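PDB 3HK9: uronate isomerase from Bacillus halodurans C-125, which probably interconverts D-glucuronate and D-fructuronate, an aldose-ketose isomerisation, in a metal-dependent active site that here holds a zinc ion. Local coordinates for residues A[21-26]-A[403-408]; A[350-355]-A[364-369]; A[145-150]-A[169-174]. All coordinates share one frame; numbering follows the deposited sequence.

Residues 21-26, with strand 22-24, open contact 1, which is not closed until helix 393-412 supplies residues 403-408 near the C terminus. Both other contacts lie within this span. Contact 3 closes first, a short loop from 145-150 to 169-174 that includes helix 149-156 and strand 165-166. Contact 2 follows in series, folding the loop 350-355 back onto helix 361-386 with only eight residues between. Contacts 1 and 2 touch where Asp24 of strand 22-24 meets Trp366. Contact 3 lies about 24 Å from contact 1, centre to centre, yet all three converge on the glucuronate: His26 and Asp355 through the shared zinc, Arg170 through the sugar carboxylate.

Contact 1: A[21-26]-A[403-408]; sequences PVTDMH and LFSRNF. With ZN (zinc ion), chain P; REL (D-glucuronic acid), chain M.
Met25 covers one face of the Phe408 ring, its CB 3.5 Å from the ring centroid in a CH-pi contact displaced toward the rim. Bends along the Met25 chain, beginning with CG between the backbone N and the carbonyl carbon (chi1 50°), fold CE back to 3.9 Å from Phe408 CE1, while SD adds an oblique Met-aromatic contact. Thr23 CG2 meets the same ring obliquely, and Val22 CG2 likewise approaches Phe404. The His26 ring takes no part in the packing; its NE2 binds the zinc at 2.2 Å, with glucuronate oxygens at the ring edge. Polar bonds join strand and helix: Thr23 N donates to Phe404 O at 3.0 Å with an N-H...O angle of 169°, and Thr23 OG1 pairs with Ser405 OG at 2.8 Å. Replacing Phe408 by an alanine is likely to leave Met25 CB without the ring it packs on and to open a gap beside Thr23 CG2. The chain running on from strand 22-24 brings His26 and then His28 to the metal, consistent with the HxH motif at the end of the first barrel strand in the amidohydrolase superfamily. Strand 137-141 pairs alongside strand 22-24, helix 393-412 packs against it, and helix 361-386 touches Val22.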
# COMPACT_ATOMS: atom_id res chain seq x y z
N PRO A 21 -39.17 -24.80 -40.55
CA PRO A 21 -40.33 -25.38 -39.85
C PRO A 21 -39.90 -26.69 -39.20
O PRO A 21 -39.19 -27.50 -39.81
CB PRO A 21 -41.34 -25.58 -40.97
CG PRO A 21 -41.02 -24.46 -41.91
CD PRO A 21 -39.51 -24.51 -41.95
N VAL A 22 -40.33 -26.90 -37.96
CA VAL A 22 -39.96 -28.08 -37.21
C VAL A 22 -40.94 -29.25 -37.22
O VAL A 22 -42.16 -29.06 -37.13
CB VAL A 22 -39.71 -27.72 -35.72
CG1 VAL A 22 -39.32 -28.97 -34.93
CG2 VAL A 22 -38.63 -26.66 -35.61
N THR A 23 -40.39 -30.45 -37.34
CA THR A 23 -41.19 -31.66 -37.24
C THR A 23 -40.73 -32.19 -35.88
O THR A 23 -39.57 -32.57 -35.72
CB THR A 23 -40.86 -32.71 -38.33
OG1 THR A 23 -41.48 -32.34 -39.57
CG2 THR A 23 -41.41 -34.07 -37.93
N ASP A 24 -41.63 -32.16 -34.90
CA ASP A 24 -41.33 -32.62 -33.54
C ASP A 24 -41.70 -34.10 -33.50
O ASP A 24 -42.86 -34.45 -33.26
CB ASP A 24 -42.18 -31.84 -32.55
CG ASP A 24 -41.62 -31.84 -31.16
OD1 ASP A 24 -40.93 -32.82 -30.81
OD2 ASP A 24 -41.87 -30.87 -30.42
N MET A 25 -40.72 -34.98 -33.72
CA MET A 25 -41.01 -36.41 -33.78
C MET A 25 -41.32 -37.21 -32.51
O MET A 25 -41.45 -38.43 -32.57
CB MET A 25 -39.93 -37.12 -34.62
CG MET A 25 -38.50 -36.83 -34.27
SD MET A 25 -37.96 -37.72 -32.82
CE MET A 25 -37.94 -39.41 -33.44
N HIS A 26 -41.43 -36.53 -31.37
CA HIS A 26 -41.83 -37.18 -30.11
C HIS A 26 -42.32 -36.14 -29.12
O HIS A 26 -41.56 -35.30 -28.64
CB HIS A 26 -40.72 -38.00 -29.44
CG HIS A 26 -41.14 -38.59 -28.12
ND1 HIS A 26 -42.27 -39.38 -27.99
CD2 HIS A 26 -40.63 -38.46 -26.88
CE1 HIS A 26 -42.43 -39.71 -26.72
NE2 HIS A 26 -41.45 -39.16 -26.02
N LEU A 403 -31.90 -31.74 -40.61
CA LEU A 403 -31.84 -31.89 -39.16
C LEU A 403 -33.16 -31.71 -38.41
O LEU A 403 -33.48 -32.51 -37.53
CB LEU A 403 -30.79 -30.92 -38.60
CG LEU A 403 -29.34 -31.17 -39.05
CD1 LEU A 403 -28.48 -29.95 -38.72
CD2 LEU A 403 -28.79 -32.42 -38.37
N PHE A 404 -33.93 -30.69 -38.77
CA PHE A 404 -35.18 -30.40 -38.09
C PHE A 404 -36.45 -31.03 -38.67
O PHE A 404 -37.52 -30.96 -38.06
CB PHE A 404 -35.36 -28.89 -37.99
CG PHE A 404 -34.40 -28.21 -37.04
CD1 PHE A 404 -34.66 -28.15 -35.67
CD2 PHE A 404 -33.23 -27.62 -37.51
CE1 PHE A 404 -33.78 -27.51 -34.80
CE2 PHE A 404 -32.34 -26.98 -36.65
CZ PHE A 404 -32.62 -26.93 -35.28
N SER A 405 -36.35 -31.66 -39.84
CA SER A 405 -37.55 -32.25 -40.42
C SER A 405 -37.37 -33.38 -41.43
O SER A 405 -37.92 -34.46 -41.25
CB SER A 405 -38.39 -31.13 -41.05
OG SER A 405 -39.64 -31.62 -41.51
N ARG A 406 -36.59 -33.14 -42.48
CA ARG A 406 -36.39 -34.15 -43.53
C ARG A 406 -35.77 -35.48 -43.13
O ARG A 406 -36.14 -36.52 -43.67
CB ARG A 406 -35.58 -33.56 -44.69
CG ARG A 406 -36.27 -32.40 -45.39
CD ARG A 406 -35.43 -31.86 -46.54
NE ARG A 406 -35.96 -30.59 -47.03
CZ ARG A 406 -35.37 -29.84 -47.95
NH1 ARG A 406 -34.22 -30.23 -48.50
NH2 ARG A 406 -35.91 -28.68 -48.32
N ASN A 407 -34.80 -35.47 -42.22
CA ASN A 407 -34.19 -36.73 -41.83
C ASN A 407 -35.25 -37.65 -41.23
O ASN A 407 -35.30 -38.83 -41.55
CB ASN A 407 -33.05 -36.53 -40.82
CG ASN A 407 -31.78 -36.01 -41.48
OD1 ASN A 407 -31.68 -35.96 -42.71
ND2 ASN A 407 -30.80 -35.61 -40.67
N PHE A 408 -36.11 -37.10 -40.38
CA PHE A 408 -37.16 -37.92 -39.78
C PHE A 408 -38.09 -38.54 -40.82
O PHE A 408 -38.25 -39.76 -40.88
CB PHE A 408 -38.01 -37.11 -38.79
CG PHE A 408 -39.13 -37.91 -38.19
CD1 PHE A 408 -38.87 -38.95 -37.30
CD2 PHE A 408 -40.45 -37.66 -38.57
CE1 PHE A 408 -39.90 -39.73 -36.79
CE2 PHE A 408 -41.49 -38.45 -38.06
CZ PHE A 408 -41.22 -39.48 -37.18
ZN ZN P . -41.71 -38.77 -23.86
O6A REL M . -41.31 -42.54 -22.08
C6 REL M . -41.49 -41.35 -22.46
O6B REL M . -42.07 -41.01 -23.51
C5 REL M . -40.95 -40.25 -21.54
O5 REL M . -40.53 -39.15 -22.36
C4 REL M . -41.99 -39.74 -20.51
O4 REL M . -42.35 -40.87 -19.69
C3 REL M . -41.49 -38.60 -19.58
O3 REL M . -42.40 -38.36 -18.49
C2 REL M . -41.28 -37.29 -20.37
O2 REL M . -42.33 -36.36 -20.17
C1 REL M . -39.93 -36.65 -20.01
O1 REL M . -39.30 -35.97 -20.83
O HOH W 1 -41.45 -29.41 -41.24

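Contact 2: A[350-355]-A[364-369]; sequences IPQHSD and YKWHHS. With ZN (zinc ion), chain P; REL (D-glucuronic acid), chain M.
Ser354 and Lys365 bring their CA atoms within 5.5 Å where the irregular segment 350-355 passes the helix, whereas Gln352 and Ser369 keep theirs 7.5 Å apart and bridge the distance with side chains. Gln352 has CG anti to the backbone N (chi1 -175°) and then bends at chi2 (67°), which turns its amide to the helix. There NE2 donates to Ser369 OG at 3.0 Å, almost straight at 170° and in the amide plane. Ser369 OG passes the chain of bonds on by donating to Lys365 O, a carbonyl that also takes the helical bond from Ser369 N on the opposite face of its plane. The other end of the amide is held as well: Gln352 OE1 accepts from His353 N at 3.0 Å and from Cys324 N, which fixes the rotation of the group. Trp366 lies along the loop, with CH2 edge-on to Gln352 O at 3.3 Å, CZ2 near His353 CA and NE1 beside Ser354 CB at 3.6 Å. Trp366 NE1 hydrogen-bonds to Asp24 OD2; Ser354 OG lies close to the same carboxylate, probably hydrogen-bonded, though that distance is doubtfully short. Lys365 runs its aliphatic chain past the loop, CD 3.4 Å from Ser354 O, and carries NZ onward to Tyr48 OH. At the end of the loop Asp355 OD1 binds the zinc at 2.2 Å, and His353 NE2 makes a weak hydrogen bond to Asp355 OD2. The packing thus ties a loop bearing the zinc ligand Asp355, consistent with the metal-binding aspartate at the end of the last barrel strand in the amidohydrolase superfamily, to helix 361-386, while helix 393-412 covers Ile350, Pro351 and Trp366.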
# COMPACT_ATOMS: atom_id res chain seq x y z
N ILE A 350 -30.98 -36.86 -35.97
CA ILE A 350 -32.07 -35.96 -35.59
C ILE A 350 -31.67 -35.42 -34.22
O ILE A 350 -31.84 -36.08 -33.21
CB ILE A 350 -33.39 -36.73 -35.50
CG1 ILE A 350 -33.73 -37.32 -36.87
CG2 ILE A 350 -34.50 -35.82 -35.01
CD1 ILE A 350 -34.99 -38.16 -36.89
N PRO A 351 -31.14 -34.18 -34.19
CA PRO A 351 -30.70 -33.55 -32.95
C PRO A 351 -31.69 -33.38 -31.80
O PRO A 351 -31.28 -33.46 -30.64
CB PRO A 351 -30.14 -32.21 -33.42
CG PRO A 351 -31.02 -31.89 -34.59
CD PRO A 351 -31.11 -33.22 -35.31
N GLN A 352 -32.97 -33.17 -32.08
CA GLN A 352 -33.88 -32.93 -30.97
C GLN A 352 -35.37 -33.19 -31.19
O GLN A 352 -35.84 -33.35 -32.32
CB GLN A 352 -33.68 -31.48 -30.52
CG GLN A 352 -34.44 -31.03 -29.27
CD GLN A 352 -33.96 -31.72 -28.00
OE1 GLN A 352 -34.02 -32.94 -27.90
NE2 GLN A 352 -33.49 -30.93 -27.04
N HIS A 353 -36.09 -33.29 -30.07
CA HIS A 353 -37.54 -33.45 -30.03
C HIS A 353 -37.93 -32.70 -28.76
O HIS A 353 -37.09 -32.51 -27.88
CB HIS A 353 -37.99 -34.92 -29.99
CG HIS A 353 -37.66 -35.64 -28.71
ND1 HIS A 353 -36.47 -36.30 -28.51
CD2 HIS A 353 -38.39 -35.83 -27.59
CE1 HIS A 353 -36.48 -36.87 -27.32
NE2 HIS A 353 -37.63 -36.60 -26.74
N SER A 354 -39.18 -32.24 -28.66
CA SER A 354 -39.58 -31.48 -27.48
C SER A 354 -40.04 -32.32 -26.31
O SER A 354 -39.76 -31.99 -25.17
CB SER A 354 -40.70 -30.51 -27.83
OG SER A 354 -41.92 -31.21 -28.07
N ASP A 355 -40.75 -33.41 -26.60
CA ASP A 355 -41.28 -34.28 -25.56
C ASP A 355 -42.33 -33.45 -24.80
O ASP A 355 -42.59 -33.69 -23.63
CB ASP A 355 -40.16 -34.68 -24.58
CG ASP A 355 -40.31 -36.09 -24.05
OD1 ASP A 355 -41.46 -36.58 -23.95
OD2 ASP A 355 -39.28 -36.71 -23.73
N TYR A 364 -40.59 -22.96 -25.71
CA TYR A 364 -39.30 -22.94 -25.05
C TYR A 364 -38.37 -24.09 -25.43
O TYR A 364 -37.17 -23.88 -25.59
CB TYR A 364 -39.49 -22.86 -23.52
CG TYR A 364 -39.43 -24.16 -22.73
CD1 TYR A 364 -38.22 -24.81 -22.51
CD2 TYR A 364 -40.57 -24.66 -22.11
CE1 TYR A 364 -38.14 -25.94 -21.68
CE2 TYR A 364 -40.51 -25.78 -21.27
CZ TYR A 364 -39.28 -26.41 -21.06
OH TYR A 364 -39.21 -27.50 -20.22
N LYS A 365 -38.93 -25.28 -25.61
CA LYS A 365 -38.13 -26.44 -25.98
C LYS A 365 -37.37 -26.17 -27.28
O LYS A 365 -36.16 -26.41 -27.37
CB LYS A 365 -39.03 -27.66 -26.18
CG LYS A 365 -39.83 -28.07 -24.95
CD LYS A 365 -39.01 -28.88 -23.98
CE LYS A 365 -39.88 -29.38 -22.84
NZ LYS A 365 -39.14 -30.30 -21.93
N TRP A 366 -38.08 -25.67 -28.29
CA TRP A 366 -37.47 -25.40 -29.58
C TRP A 366 -36.65 -24.12 -29.64
O TRP A 366 -35.71 -24.02 -30.42
CB TRP A 366 -38.54 -25.41 -30.67
CG TRP A 366 -39.00 -26.79 -30.95
CD1 TRP A 366 -40.21 -27.34 -30.64
CD2 TRP A 366 -38.20 -27.86 -31.48
NE1 TRP A 366 -40.21 -28.69 -30.94
CE2 TRP A 366 -38.99 -29.03 -31.45
CE3 TRP A 366 -36.88 -27.94 -31.97
CZ2 TRP A 366 -38.51 -30.27 -31.90
CZ3 TRP A 366 -36.40 -29.17 -32.41
CH2 TRP A 366 -37.22 -30.32 -32.37
N HIS A 367 -37.00 -23.13 -28.82
CA HIS A 367 -36.23 -21.89 -28.82
C HIS A 367 -34.89 -22.13 -28.10
O HIS A 367 -33.84 -21.71 -28.58
CB HIS A 367 -37.02 -20.77 -28.12
CG HIS A 367 -36.26 -19.49 -28.00
ND1 HIS A 367 -35.36 -19.24 -26.98
CD2 HIS A 367 -36.26 -18.37 -28.77
CE1 HIS A 367 -34.85 -18.04 -27.12
NE2 HIS A 367 -35.38 -17.49 -28.20
N HIS A 368 -34.94 -22.83 -26.97
CA HIS A 368 -33.74 -23.15 -26.20
C HIS A 368 -32.83 -24.08 -26.98
O HIS A 368 -31.61 -23.96 -26.91
CB HIS A 368 -34.11 -23.83 -24.88
CG HIS A 368 -34.87 -22.95 -23.93
ND1 HIS A 368 -35.11 -23.31 -22.62
CD2 HIS A 368 -35.45 -21.74 -24.10
CE1 HIS A 368 -35.80 -22.35 -22.02
NE2 HIS A 368 -36.02 -21.39 -22.90
N SER A 369 -33.42 -25.02 -27.70
CA SER A 369 -32.64 -25.99 -28.47
C SER A 369 -32.07 -25.42 -29.75
O SER A 369 -30.91 -25.65 -30.07
CB SER A 369 -33.48 -27.22 -28.80
OG SER A 369 -33.66 -28.04 -27.66
ZN ZN P . -41.71 -38.77 -23.86
O6A REL M . -41.31 -42.54 -22.08
C6 REL M . -41.49 -41.35 -22.46
O6B REL M . -42.07 -41.01 -23.51
C5 REL M . -40.95 -40.25 -21.54
O5 REL M . -40.53 -39.15 -22.36
C4 REL M . -41.99 -39.74 -20.51
O4 REL M . -42.35 -40.87 -19.69
C3 REL M . -41.49 -38.60 -19.58
O3 REL M . -42.40 -38.36 -18.49
C2 REL M . -41.28 -37.29 -20.37
O2 REL M . -42.33 -36.36 -20.17
C1 REL M . -39.93 -36.65 -20.01
O1 REL M . -39.30 -35.97 -20.83

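Contact 3: A[145-150]-A[169-174]; sequences DPFDDN and LRLDPL. With REL (D-glucuronic acid), chain M.
Phe147 and Pro173 form the close-packed part of the contact: Pro173 CB lies over one ring face, 3.9 Å from the centroid of Phe147 in a CH-pi contact. With CG anti to the carbonyl carbon (chi1 -67°), the Phe147 ring reaches the start of helix 172-176, where Leu174 CB approaches Phe147 CZ obliquely at 3.7 Å. Leu171 CD2 stands farther off at the ring edge. Pro146 adds a second tight spot, its CD 3.6 Å from Leu169 CD1. Phe207 and Leu185 extend this apolar cluster. A type I turn from Asp145 to Asp148 carries Phe147 here, and within it Asp145 OD1 accepts from Phe147 N at 3.0 Å in an Asx turn. Strand 169-170, which pairs in parallel with strand 220-224, meanwhile sends Arg170 into the active site, where NH1 and NH2 bond separately to O6B and O6A of the glucuronate carboxylate, NH2 to O6A at 2.7 Å. Asp172 positions the guanidinium by a side-on salt bridge, Arg170 NE to Asp172 OD1 at 2.6 Å. The partly exposed Asp145 side is looser: OD1 comes no nearer than 3.9 Å to Arg170 O, and beyond it Asp148 caps helix 149-156, whose first turn carries Asp149 and Asn150 into solvent.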
# COMPACT_ATOMS: atom_id res chain seq x y z
N ASP A 145 -51.05 -44.37 -26.74
CA ASP A 145 -51.09 -45.62 -26.00
C ASP A 145 -52.49 -46.25 -25.99
O ASP A 145 -53.39 -45.80 -25.28
CB ASP A 145 -50.62 -45.35 -24.57
CG ASP A 145 -50.68 -46.57 -23.68
OD1 ASP A 145 -50.72 -47.69 -24.22
OD2 ASP A 145 -50.69 -46.40 -22.44
N PRO A 146 -52.69 -47.32 -26.79
CA PRO A 146 -53.97 -48.02 -26.88
C PRO A 146 -54.36 -48.74 -25.58
O PRO A 146 -55.50 -49.19 -25.41
CB PRO A 146 -53.75 -48.99 -28.03
CG PRO A 146 -52.30 -49.32 -27.90
CD PRO A 146 -51.68 -47.96 -27.66
N PHE A 147 -53.41 -48.86 -24.66
CA PHE A 147 -53.66 -49.53 -23.40
C PHE A 147 -54.28 -48.59 -22.37
O PHE A 147 -54.74 -49.03 -21.32
CB PHE A 147 -52.37 -50.17 -22.89
CG PHE A 147 -51.89 -51.30 -23.76
CD1 PHE A 147 -52.53 -52.53 -23.73
CD2 PHE A 147 -50.86 -51.10 -24.68
CE1 PHE A 147 -52.16 -53.56 -24.60
CE2 PHE A 147 -50.48 -52.12 -25.55
CZ PHE A 147 -51.13 -53.35 -25.51
N ASP A 148 -54.29 -47.29 -22.67
CA ASP A 148 -54.91 -46.31 -21.79
C ASP A 148 -56.38 -46.28 -22.20
O ASP A 148 -56.69 -46.10 -23.38
CB ASP A 148 -54.31 -44.92 -21.97
CG ASP A 148 -54.98 -43.89 -21.08
OD1 ASP A 148 -54.77 -43.93 -19.85
OD2 ASP A 148 -55.72 -43.04 -21.60
N ASP A 149 -57.28 -46.44 -21.24
CA ASP A 149 -58.71 -46.46 -21.52
C ASP A 149 -59.21 -45.19 -22.20
O ASP A 149 -59.99 -45.26 -23.15
CB ASP A 149 -59.50 -46.72 -20.23
CG ASP A 149 -59.18 -48.07 -19.62
OD1 ASP A 149 -58.98 -49.04 -20.39
OD2 ASP A 149 -59.14 -48.17 -18.38
N ASN A 150 -58.78 -44.04 -21.71
CA ASN A 150 -59.21 -42.77 -22.29
C ASN A 150 -58.74 -42.59 -23.73
O ASN A 150 -59.50 -42.09 -24.56
CB ASN A 150 -58.73 -41.60 -21.43
CG ASN A 150 -59.34 -41.61 -20.05
OD1 ASN A 150 -60.56 -41.63 -19.90
ND2 ASN A 150 -58.49 -41.60 -19.03
N LEU A 169 -47.55 -45.48 -32.27
CA LEU A 169 -48.08 -46.57 -31.47
C LEU A 169 -47.17 -47.00 -30.32
O LEU A 169 -46.24 -47.79 -30.50
CB LEU A 169 -48.39 -47.77 -32.37
CG LEU A 169 -48.86 -49.07 -31.70
CD1 LEU A 169 -50.04 -48.79 -30.78
CD2 LEU A 169 -49.23 -50.07 -32.78
N ARG A 170 -47.46 -46.47 -29.13
CA ARG A 170 -46.69 -46.76 -27.92
C ARG A 170 -47.11 -48.13 -27.37
O ARG A 170 -48.29 -48.40 -27.18
CB ARG A 170 -46.94 -45.64 -26.91
CG ARG A 170 -45.99 -45.62 -25.73
CD ARG A 170 -44.52 -45.59 -26.17
NE ARG A 170 -43.67 -45.61 -24.99
CZ ARG A 170 -43.23 -44.52 -24.36
NH1 ARG A 170 -43.54 -43.31 -24.81
NH2 ARG A 170 -42.54 -44.65 -23.24
N LEU A 171 -46.13 -49.00 -27.10
CA LEU A 171 -46.42 -50.36 -26.64
C LEU A 171 -45.83 -50.85 -25.31
O LEU A 171 -45.72 -52.06 -25.09
CB LEU A 171 -46.02 -51.35 -27.74
CG LEU A 171 -46.61 -51.08 -29.14
CD1 LEU A 171 -45.87 -51.88 -30.21
CD2 LEU A 171 -48.08 -51.43 -29.12
N ASP A 172 -45.46 -49.93 -24.41
CA ASP A 172 -44.87 -50.32 -23.13
C ASP A 172 -45.58 -51.45 -22.38
O ASP A 172 -44.94 -52.39 -21.91
CB ASP A 172 -44.74 -49.08 -22.21
CG ASP A 172 -43.76 -48.05 -22.75
OD1 ASP A 172 -43.51 -48.05 -23.97
OD2 ASP A 172 -43.24 -47.22 -21.97
N PRO A 173 -46.92 -51.39 -22.26
CA PRO A 173 -47.63 -52.46 -21.55
C PRO A 173 -47.47 -53.84 -22.19
O PRO A 173 -47.23 -54.83 -21.49
CB PRO A 173 -49.08 -51.98 -21.56
CG PRO A 173 -48.92 -50.47 -21.48
CD PRO A 173 -47.82 -50.24 -22.50
N LEU A 174 -47.60 -53.90 -23.51
CA LEU A 174 -47.47 -55.16 -24.23
C LEU A 174 -46.08 -55.77 -24.09
O LEU A 174 -45.94 -56.95 -23.74
CB LEU A 174 -47.75 -54.94 -25.72
CG LEU A 174 -47.58 -56.17 -26.61
CD1 LEU A 174 -48.70 -57.15 -26.31
CD2 LEU A 174 -47.60 -55.76 -28.08
O6A REL M . -41.31 -42.54 -22.08
C6 REL M . -41.49 -41.35 -22.46
O6B REL M . -42.07 -41.01 -23.51
C5 REL M . -40.95 -40.25 -21.54
O5 REL M . -40.53 -39.15 -22.36
C4 REL M . -41.99 -39.74 -20.51
O4 REL M . -42.35 -40.87 -19.69
C3 REL M . -41.49 -38.60 -19.58
O3 REL M . -42.40 -38.36 -18.49
C2 REL M . -41.28 -37.29 -20.37
O2 REL M . -42.33 -36.36 -20.17
C1 REL M . -39.93 -36.65 -20.01
O1 REL M . -39.30 -35.97 -20.83